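Local structure of C protein alpha-antigen (1YWM) at residues G23-L28 / L102-T107; F65-V70 / Y94-E99. The protein is a cell-wall-anchored surface protein of group B Streptococcus that may play a role in virulence and immunity, represented here by its N-terminal domain. All coordinates share one frame; numbering follows the deposited sequence.

Interaction 1: residues G23-L28 / L102-T107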
ATOM      1  N   GLY A  23     -11.484   3.251 -27.578  1.00 27.66           N
ATOM      2  CA  GLY A  23     -10.380   3.323 -28.519  1.00 25.74           C
ATOM      3  C   GLY A  23      -9.006   3.061 -27.916  1.00 23.07           C
ATOM      4  O   GLY A  23      -8.049   2.903 -28.657  1.00 24.49           O
ATOM      5  N   SER A  24      -8.903   3.010 -26.587  1.00 20.14           N
ATOM      6  CA  SER A  24      -7.594   2.801 -25.924  1.00 22.71           C
ATOM      7  C   SER A  24      -7.076   1.385 -26.056  1.00 23.34           C
ATOM      8  O   SER A  24      -7.842   0.427 -25.988  1.00 28.66           O
ATOM      9  CB  SER A  24      -7.623   3.164 -24.421  1.00 21.72           C
ATOM     10  OG  SER A  24      -6.373   2.851 -23.800  1.00 20.95           O
ATOM     11  N   ALA A  25      -5.757   1.254 -26.193  1.00 20.97           N
ATOM     12  CA  ALA A  25      -5.144  -0.063 -26.297  1.00 22.66           C
ATOM     13  C   ALA A  25      -4.713  -0.592 -24.932  1.00 22.27           C
ATOM     14  O   ALA A  25      -4.052  -1.638 -24.833  1.00 25.41           O
ATOM     15  CB  ALA A  25      -3.948   0.013 -27.247  1.00 18.97           C
ATOM     16  N   ALA A  26      -5.059   0.138 -23.871  1.00 22.99           N
ATOM     17  CA  ALA A  26      -4.679  -0.283 -22.518  1.00 22.47           C
ATOM     18  C   ALA A  26      -5.895  -0.287 -21.603  1.00 20.48           C
ATOM     19  O   ALA A  26      -6.818   0.499 -21.783  1.00 20.72           O
ATOM     20  CB  ALA A  26      -3.596   0.629 -21.936  1.00 20.94           C
ATOM     21  N   THR A  27      -5.885  -1.171 -20.617  1.00 23.57           N
ATOM     22  CA  THR A  27      -6.921  -1.130 -19.602  1.00 24.42           C
ATOM     23  C   THR A  27      -6.352  -1.485 -18.218  1.00 22.07           C
ATOM     24  O   THR A  27      -5.455  -2.315 -18.078  1.00 22.70           O
ATOM     25  CB  THR A  27      -8.132  -2.023 -20.004  1.00 35.68           C
ATOM     26  OG1 THR A  27      -9.176  -1.877 -19.029  1.00 53.55           O
ATOM     27  CG2 THR A  27      -7.782  -3.487 -19.929  1.00 33.75           C
ATOM     28  N   LEU A  28      -6.903  -0.844 -17.202  1.00 20.39           N
ATOM     29  CA  LEU A  28      -6.419  -1.003 -15.836  1.00 28.88           C
ATOM     30  C   LEU A  28      -6.704  -2.425 -15.367  1.00 26.56           C
ATOM     31  O   LEU A  28      -7.813  -2.915 -15.550  1.00 29.92           O
ATOM     32  CB  LEU A  28      -7.140   0.003 -14.940  1.00 26.24           C
ATOM     33  CG  LEU A  28      -6.395   0.662 -13.794  1.00 33.49           C
ATOM     34  CD1 LEU A  28      -5.114   1.297 -14.280  1.00 33.11           C
ATOM     35  CD2 LEU A  28      -7.300   1.693 -13.115  1.00 25.34           C
ATOM     36  N   LEU A 102       5.966   5.656 -31.680  1.00 12.70           N
ATOM     37  CA  LEU A 102       5.223   6.908 -31.596  1.00 13.11           C
ATOM     38  C   LEU A 102       3.913   6.670 -30.787  1.00 13.42           C
ATOM     39  O   LEU A 102       3.404   5.544 -30.740  1.00 13.30           O
ATOM     40  CB  LEU A 102       4.946   7.468 -32.991  1.00 14.75           C
ATOM     41  CG  LEU A 102       6.203   7.926 -33.783  1.00 22.01           C
ATOM     42  CD1 LEU A 102       5.833   8.259 -35.249  1.00 17.53           C
ATOM     43  CD2 LEU A 102       6.928   9.102 -33.122  1.00 18.49           C
ATOM     44  N   PRO A 103       3.360   7.714 -30.160  1.00 16.51           N
ATOM     45  CA  PRO A 103       2.067   7.550 -29.475  1.00 14.93           C
ATOM     46  C   PRO A 103       0.990   6.991 -30.409  1.00 17.58           C
ATOM     47  O   PRO A 103       0.920   7.321 -31.597  1.00 17.45           O
ATOM     48  CB  PRO A 103       1.704   8.991 -28.984  1.00 12.72           C
ATOM     49  CG  PRO A 103       2.962   9.746 -28.986  1.00 17.12           C
ATOM     50  CD  PRO A 103       3.874   9.098 -30.079  1.00 13.16           C
ATOM     51  N   HIS A 104       0.169   6.108 -29.848  1.00 14.24           N
ATOM     52  CA  HIS A 104      -1.044   5.624 -30.470  1.00 14.00           C
ATOM     53  C   HIS A 104      -2.062   6.747 -30.475  1.00 18.51           C
ATOM     54  O   HIS A 104      -2.315   7.367 -29.450  1.00 19.60           O
ATOM     55  CB  HIS A 104      -1.567   4.453 -29.644  1.00 14.04           C
ATOM     56  CG  HIS A 104      -2.875   3.905 -30.114  1.00 24.07           C
ATOM     57  ND1 HIS A 104      -3.842   3.477 -29.239  1.00 22.06           N
ATOM     58  CD2 HIS A 104      -3.366   3.685 -31.361  1.00 22.18           C
ATOM     59  CE1 HIS A 104      -4.887   3.040 -29.918  1.00 26.17           C
ATOM     60  NE2 HIS A 104      -4.626   3.162 -31.208  1.00 22.79           N
ATOM     61  N   VAL A 105      -2.643   7.015 -31.631  1.00 12.22           N
ATOM     62  CA  VAL A 105      -3.785   7.942 -31.716  1.00 19.58           C
ATOM     63  C   VAL A 105      -5.009   7.081 -31.882  1.00 20.32           C
ATOM     64  O   VAL A 105      -5.045   6.177 -32.748  1.00 20.10           O
ATOM     65  CB  VAL A 105      -3.658   8.949 -32.901  1.00 24.24           C
ATOM     66  CG1 VAL A 105      -4.877   9.887 -32.980  1.00 19.35           C
ATOM     67  CG2 VAL A 105      -2.443   9.795 -32.703  1.00 21.48           C
ATOM     68  N   LYS A 106      -6.015   7.345 -31.049  1.00 19.66           N
ATOM     69  CA  LYS A 106      -7.220   6.520 -31.029  1.00 19.05           C
ATOM     70  C   LYS A 106      -8.143   6.888 -32.176  1.00 20.93           C
ATOM     71  O   LYS A 106      -7.969   7.917 -32.816  1.00 19.13           O
ATOM     72  CB  LYS A 106      -7.964   6.652 -29.662  1.00 17.65           C
ATOM     73  CG  LYS A 106      -7.051   6.323 -28.453  1.00 19.19           C
ATOM     74  CD  LYS A 106      -7.789   6.565 -27.123  1.00 16.18           C
ATOM     75  CE  LYS A 106      -7.997   8.060 -26.907  1.00 19.69           C
ATOM     76  NZ  LYS A 106      -8.478   8.321 -25.498  1.00 22.40           N
ATOM     77  N   THR A 107      -9.140   6.043 -32.399  1.00 20.84           N
ATOM     78  CA  THR A 107     -10.155   6.283 -33.430  1.00 24.14           C
ATOM     79  C   THR A 107     -10.693   7.707 -33.338  1.00 28.89           C
ATOM     80  O   THR A 107     -10.866   8.379 -34.357  1.00 27.30           O
ATOM     81  CB  THR A 107     -11.295   5.269 -33.266  1.00 26.33           C
ATOM     82  OG1 THR A 107     -10.756   3.942 -33.284  1.00 41.31           O
ATOM     83  CG2 THR A 107     -12.207   5.304 -34.487  1.00 54.08           C
TER
HETATM   84  O   HOH W   1      -8.629   3.538 -31.232  1.00 25.23           O

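Interaction 2: residues F65-V70 / Y94-E99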
ATOM      1  N   PHE A  65       1.098  -2.972 -28.903  1.00 20.43           N
ATOM      2  CA  PHE A  65       1.270  -1.704 -28.195  1.00 16.36           C
ATOM      3  C   PHE A  65       2.145  -1.858 -26.958  1.00 20.70           C
ATOM      4  O   PHE A  65       2.171  -2.927 -26.339  1.00 21.16           O
ATOM      5  CB  PHE A  65      -0.104  -1.158 -27.814  1.00 16.63           C
ATOM      6  CG  PHE A  65      -0.911  -0.741 -29.004  1.00 18.41           C
ATOM      7  CD1 PHE A  65      -1.816  -1.619 -29.588  1.00 26.15           C
ATOM      8  CD2 PHE A  65      -0.709   0.499 -29.587  1.00 16.72           C
ATOM      9  CE1 PHE A  65      -2.545  -1.245 -30.713  1.00 21.87           C
ATOM     10  CE2 PHE A  65      -1.449   0.881 -30.740  1.00 15.50           C
ATOM     11  CZ  PHE A  65      -2.360   0.002 -31.284  1.00 25.13           C
ATOM     12  N   THR A  66       2.882  -0.809 -26.618  1.00 18.70           N
ATOM     13  CA  THR A  66       3.639  -0.784 -25.365  1.00 21.52           C
ATOM     14  C   THR A  66       3.225   0.424 -24.530  1.00 24.60           C
ATOM     15  O   THR A  66       2.601   1.349 -25.045  1.00 22.17           O
ATOM     16  CB  THR A  66       5.157  -0.741 -25.619  1.00 26.23           C
ATOM     17  OG1 THR A  66       5.480   0.408 -26.413  1.00 22.28           O
ATOM     18  CG2 THR A  66       5.614  -1.960 -26.481  1.00 28.24           C
ATOM     19  N   ALA A  67       3.594   0.425 -23.250  1.00 16.77           N
ATOM     20  CA  ALA A  67       3.236   1.522 -22.351  1.00 14.10           C
ATOM     21  C   ALA A  67       4.474   1.965 -21.615  1.00 16.79           C
ATOM     22  O   ALA A  67       5.347   1.142 -21.339  1.00 19.36           O
ATOM     23  CB  ALA A  67       2.159   1.052 -21.349  1.00 13.48           C
ATOM     24  N   LYS A  68       4.579   3.268 -21.365  1.00 16.67           N
ATOM     25  CA  LYS A  68       5.624   3.800 -20.492  1.00 17.78           C
ATOM     26  C   LYS A  68       4.876   4.606 -19.445  1.00 19.74           C
ATOM     27  O   LYS A  68       3.992   5.398 -19.789  1.00 19.78           O
ATOM     28  CB  LYS A  68       6.637   4.673 -21.255  1.00 19.75           C
ATOM     29  CG  LYS A  68       7.611   5.395 -20.293  1.00 41.52           C
ATOM     30  CD  LYS A  68       9.048   5.615 -20.790  1.00 44.87           C
ATOM     31  CE  LYS A  68      10.056   5.550 -19.610  1.00 26.09           C
ATOM     32  NZ  LYS A  68      10.578   6.845 -19.103  1.00 47.67           N
ATOM     33  N   TYR A  69       5.164   4.352 -18.171  1.00 15.89           N
ATOM     34  CA  TYR A  69       4.447   5.084 -17.116  1.00 13.27           C
ATOM     35  C   TYR A  69       5.146   6.363 -16.724  1.00 12.39           C
ATOM     36  O   TYR A  69       6.365   6.492 -16.859  1.00 14.34           O
ATOM     37  CB  TYR A  69       4.232   4.197 -15.883  1.00 10.73           C
ATOM     38  CG  TYR A  69       5.471   3.737 -15.166  1.00 11.06           C
ATOM     39  CD1 TYR A  69       5.980   2.445 -15.365  1.00 14.78           C
ATOM     40  CD2 TYR A  69       6.095   4.562 -14.242  1.00 11.09           C
ATOM     41  CE1 TYR A  69       7.125   2.005 -14.653  1.00 15.99           C
ATOM     42  CE2 TYR A  69       7.224   4.156 -13.551  1.00 15.64           C
ATOM     43  CZ  TYR A  69       7.716   2.867 -13.748  1.00 18.17           C
ATOM     44  OH  TYR A  69       8.830   2.500 -13.032  1.00 19.33           O
ATOM     45  N   VAL A  70       4.373   7.327 -16.223  1.00 13.28           N
ATOM     46  CA  VAL A  70       4.956   8.579 -15.766  1.00 11.24           C
ATOM     47  C   VAL A  70       4.140   8.956 -14.570  1.00 10.76           C
ATOM     48  O   VAL A  70       2.907   8.968 -14.634  1.00 12.94           O
ATOM     49  CB  VAL A  70       4.839   9.780 -16.802  1.00 15.83           C
ATOM     50  CG1 VAL A  70       5.704  10.969 -16.272  1.00 14.62           C
ATOM     51  CG2 VAL A  70       5.296   9.374 -18.165  1.00 25.87           C
ATOM     52  N   TYR A  94      -0.237   6.179 -18.118  1.00 12.47           N
ATOM     53  CA  TYR A  94       0.404   5.256 -19.020  1.00 16.90           C
ATOM     54  C   TYR A  94       0.294   5.908 -20.403  1.00 14.56           C
ATOM     55  O   TYR A  94      -0.803   6.167 -20.890  1.00 15.78           O
ATOM     56  CB  TYR A  94      -0.321   3.926 -18.994  1.00 17.08           C
ATOM     57  CG  TYR A  94      -0.183   3.239 -17.653  1.00 17.09           C
ATOM     58  CD1 TYR A  94       0.923   2.427 -17.380  1.00 16.40           C
ATOM     59  CD2 TYR A  94      -1.116   3.475 -16.642  1.00 16.63           C
ATOM     60  CE1 TYR A  94       1.067   1.783 -16.115  1.00 14.03           C
ATOM     61  CE2 TYR A  94      -0.983   2.852 -15.372  1.00 17.47           C
ATOM     62  CZ  TYR A  94       0.104   2.009 -15.132  1.00 16.67           C
ATOM     63  OH  TYR A  94       0.209   1.375 -13.903  1.00 15.43           O
ATOM     64  N   ASN A  95       1.434   6.194 -20.992  1.00 14.78           N
ATOM     65  CA  ASN A  95       1.475   6.686 -22.373  1.00 13.83           C
ATOM     66  C   ASN A  95       1.609   5.447 -23.259  1.00 12.12           C
ATOM     67  O   ASN A  95       2.493   4.647 -23.042  1.00 15.41           O
ATOM     68  CB  ASN A  95       2.673   7.648 -22.527  1.00 14.81           C
ATOM     69  CG  ASN A  95       2.454   8.972 -21.742  1.00 16.21           C
ATOM     70  OD1 ASN A  95       1.329   9.439 -21.629  1.00 19.36           O
ATOM     71  ND2 ASN A  95       3.523   9.534 -21.171  1.00 15.50           N
ATOM     72  N   ILE A  96       0.767   5.346 -24.286  1.00 12.29           N
ATOM     73  CA  ILE A  96       0.650   4.134 -25.079  1.00 11.38           C
ATOM     74  C   ILE A  96       1.287   4.426 -26.460  1.00 13.06           C
ATOM     75  O   ILE A  96       1.009   5.468 -27.066  1.00 13.04           O
ATOM     76  CB  ILE A  96      -0.832   3.739 -25.237  1.00 11.40           C
ATOM     77  CG1 ILE A  96      -1.555   3.680 -23.857  1.00 13.88           C
ATOM     78  CG2 ILE A  96      -0.982   2.409 -25.967  1.00 12.62           C
ATOM     79  CD1 ILE A  96      -0.852   2.777 -22.826  1.00 14.55           C
ATOM     80  N   PHE A  97       2.107   3.497 -26.922  1.00 13.08           N
ATOM     81  CA  PHE A  97       2.882   3.653 -28.165  1.00 10.69           C
ATOM     82  C   PHE A  97       2.650   2.483 -29.117  1.00 15.68           C
ATOM     83  O   PHE A  97       2.589   1.335 -28.674  1.00 15.93           O
ATOM     84  CB  PHE A  97       4.382   3.715 -27.826  1.00 13.36           C
ATOM     85  CG  PHE A  97       4.744   4.881 -26.949  1.00 11.67           C
ATOM     86  CD1 PHE A  97       4.748   4.744 -25.552  1.00 21.32           C
ATOM     87  CD2 PHE A  97       4.988   6.130 -27.498  1.00 14.22           C
ATOM     88  CE1 PHE A  97       5.029   5.841 -24.724  1.00 18.88           C
ATOM     89  CE2 PHE A  97       5.300   7.233 -26.683  1.00 22.88           C
ATOM     90  CZ  PHE A  97       5.318   7.074 -25.276  1.00 16.97           C
ATOM     91  N   GLY A  98       2.564   2.774 -30.426  1.00 12.55           N
ATOM     92  CA  GLY A  98       2.561   1.718 -31.428  1.00 11.51           C
ATOM     93  C   GLY A  98       3.954   1.169 -31.666  1.00 15.15           C
ATOM     94  O   GLY A  98       4.933   1.616 -31.052  1.00 16.22           O
ATOM     95  N   GLU A  99       4.036   0.188 -32.569  1.00 16.31           N
ATOM     96  CA  GLU A  99       5.296  -0.473 -32.887  1.00 20.90           C
ATOM     97  C   GLU A  99       6.361   0.479 -33.397  1.00 18.15           C
ATOM     98  O   GLU A  99       7.554   0.196 -33.255  1.00 15.48           O
ATOM     99  CB  GLU A  99       5.070  -1.597 -33.892  1.00 17.88           C
ATOM    100  CG  GLU A  99       4.367  -2.806 -33.304  1.00 30.70           C
ATOM    101  CD  GLU A  99       3.859  -3.765 -34.372  1.00 46.75           C
ATOM    102  OE1 GLU A  99       3.825  -3.384 -35.574  1.00 38.05           O
ATOM    103  OE2 GLU A  99       3.493  -4.905 -34.003  1.00 42.88           O
TER

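Interaction 1: residues G23-L28 / L102-T107
Gly23 meets Lys106 and His104 through its carbonyl group. The aliphatic part of Lys106 lies alongside it, with CG 3.6 Å from Gly23 O. Gly23 O lies at the edge of the His104 ring, near its plane, 3.4 Å from CE1. A water bridges the two segments, donating to Gly23 O at 2.7 Å and accepting from Thr107 N at 2.8 Å. At Ser24 the backbone N rests on Lys106 CD (3.8 Å); beyond that carbon the amino end of Lys106 binds a glycerol. The Ser24 side chain leaves its backbone away from 102-107, and OG accepts from Ala26 N at 3.0 Å with an N-H...O angle of 164°, an ST turn leading into strand 26-28; OG is also hydrogen-bonded to Asp112 OD1. Ala25 CB approaches the His104 ring obliquely, 4.0 Å from ND1. CG of His104, anti to the backbone N (chi1 176°), swings the ring toward 23-25, where it meets both Gly23 and Ala25. ND1 is hydrogen-bonded to Asp112 OD2, which also receives Ala25 N. One carboxylate thus ties both segments together from outside. Ala26 continues inward onto Ile96 of strand 88-97 and Val114 of strand 113-121, and strand 26-28 pairs antiparallel with strand 59-61.

Interaction 2: residues F65-V70 / Y94-E99
Ala67 and Ile96 form the apolar centre, a non-hydrogen-bonded antiparallel pair whose side chains share one face of the sheet with Tyr69 and Tyr94. Ile96 is turned so that CD1 approaches Ala67 CB at 3.8 Å, while its other branch, CG2, lies 4.1 Å from Phe65 CD2. Further along this face, Tyr69 CB rests obliquely against the Tyr94 ring, 4.0 Å from CE1. Their hydroxyls are hydrogen-bonded to separate partners, Tyr69 OH to Val81 N and Tyr94 OH to Pro55 O. Leu61 and Ile59 of strand 59-61 pack over Ala67, placing this face toward the interior of the fibronectin-like beta sandwich.

Between the faces run four backbone hydrogen bonds: two join Thr66 with Phe97 and two join Lys68 with Asn95. All are nearly straight, with no N-H...O angle below 161°. Alternate residues add CA-H...O contacts, as where Ala67 CA stands 3.3 Å from Asn95 O. The axes of strands 66-70 and 94-97 come within 4.5 Å at 154°, a twisted antiparallel pair.

On the other face, Phe97 CG is trans to its carbonyl carbon (chi1 -61°), and the ring extends along the sheet until CE1 reaches Lys68 CB at 4.0 Å. Thr66 OG1 lies 3.8 Å from Phe97 CB, the two side chains crossing at about a right angle. At the far end, Val70 CG2 touches Asn95 ND2 at 3.5 Å.

Thr66, Phe97, Gly98 and Glu99 also line the pocket occupied by a dithiol, probably from the crystallisation liquor. The chemistry implies a division of labour: backbone bonds fix the register, one face contributes apolar packing to the sandwich, and the other mixes aromatic with polar groups at a more open surface.

In the fold
Interaction 2 is nested in the loop closed by interaction 1, and their centres lie about 8 Å apart at one end of the sandwich. They meet directly: His104 N makes a probable hydrogen bond to Ile96 O at 3.0 Å, and His104 CG packs 3.4 Å from Phe65 CE2. The loop carrying 102-107 follows strand 88-97, so the two contacts share one run of chain, that strand and the loop after it. Interaction 1 is mostly buried yet small, 184 Å², joining non-strand backbone through water and side-chain packing. Interaction 2 buries 510 Å² and is largely a surface contact, held by regular backbone pairing between neighbouring strands of the larger, mixed sheet.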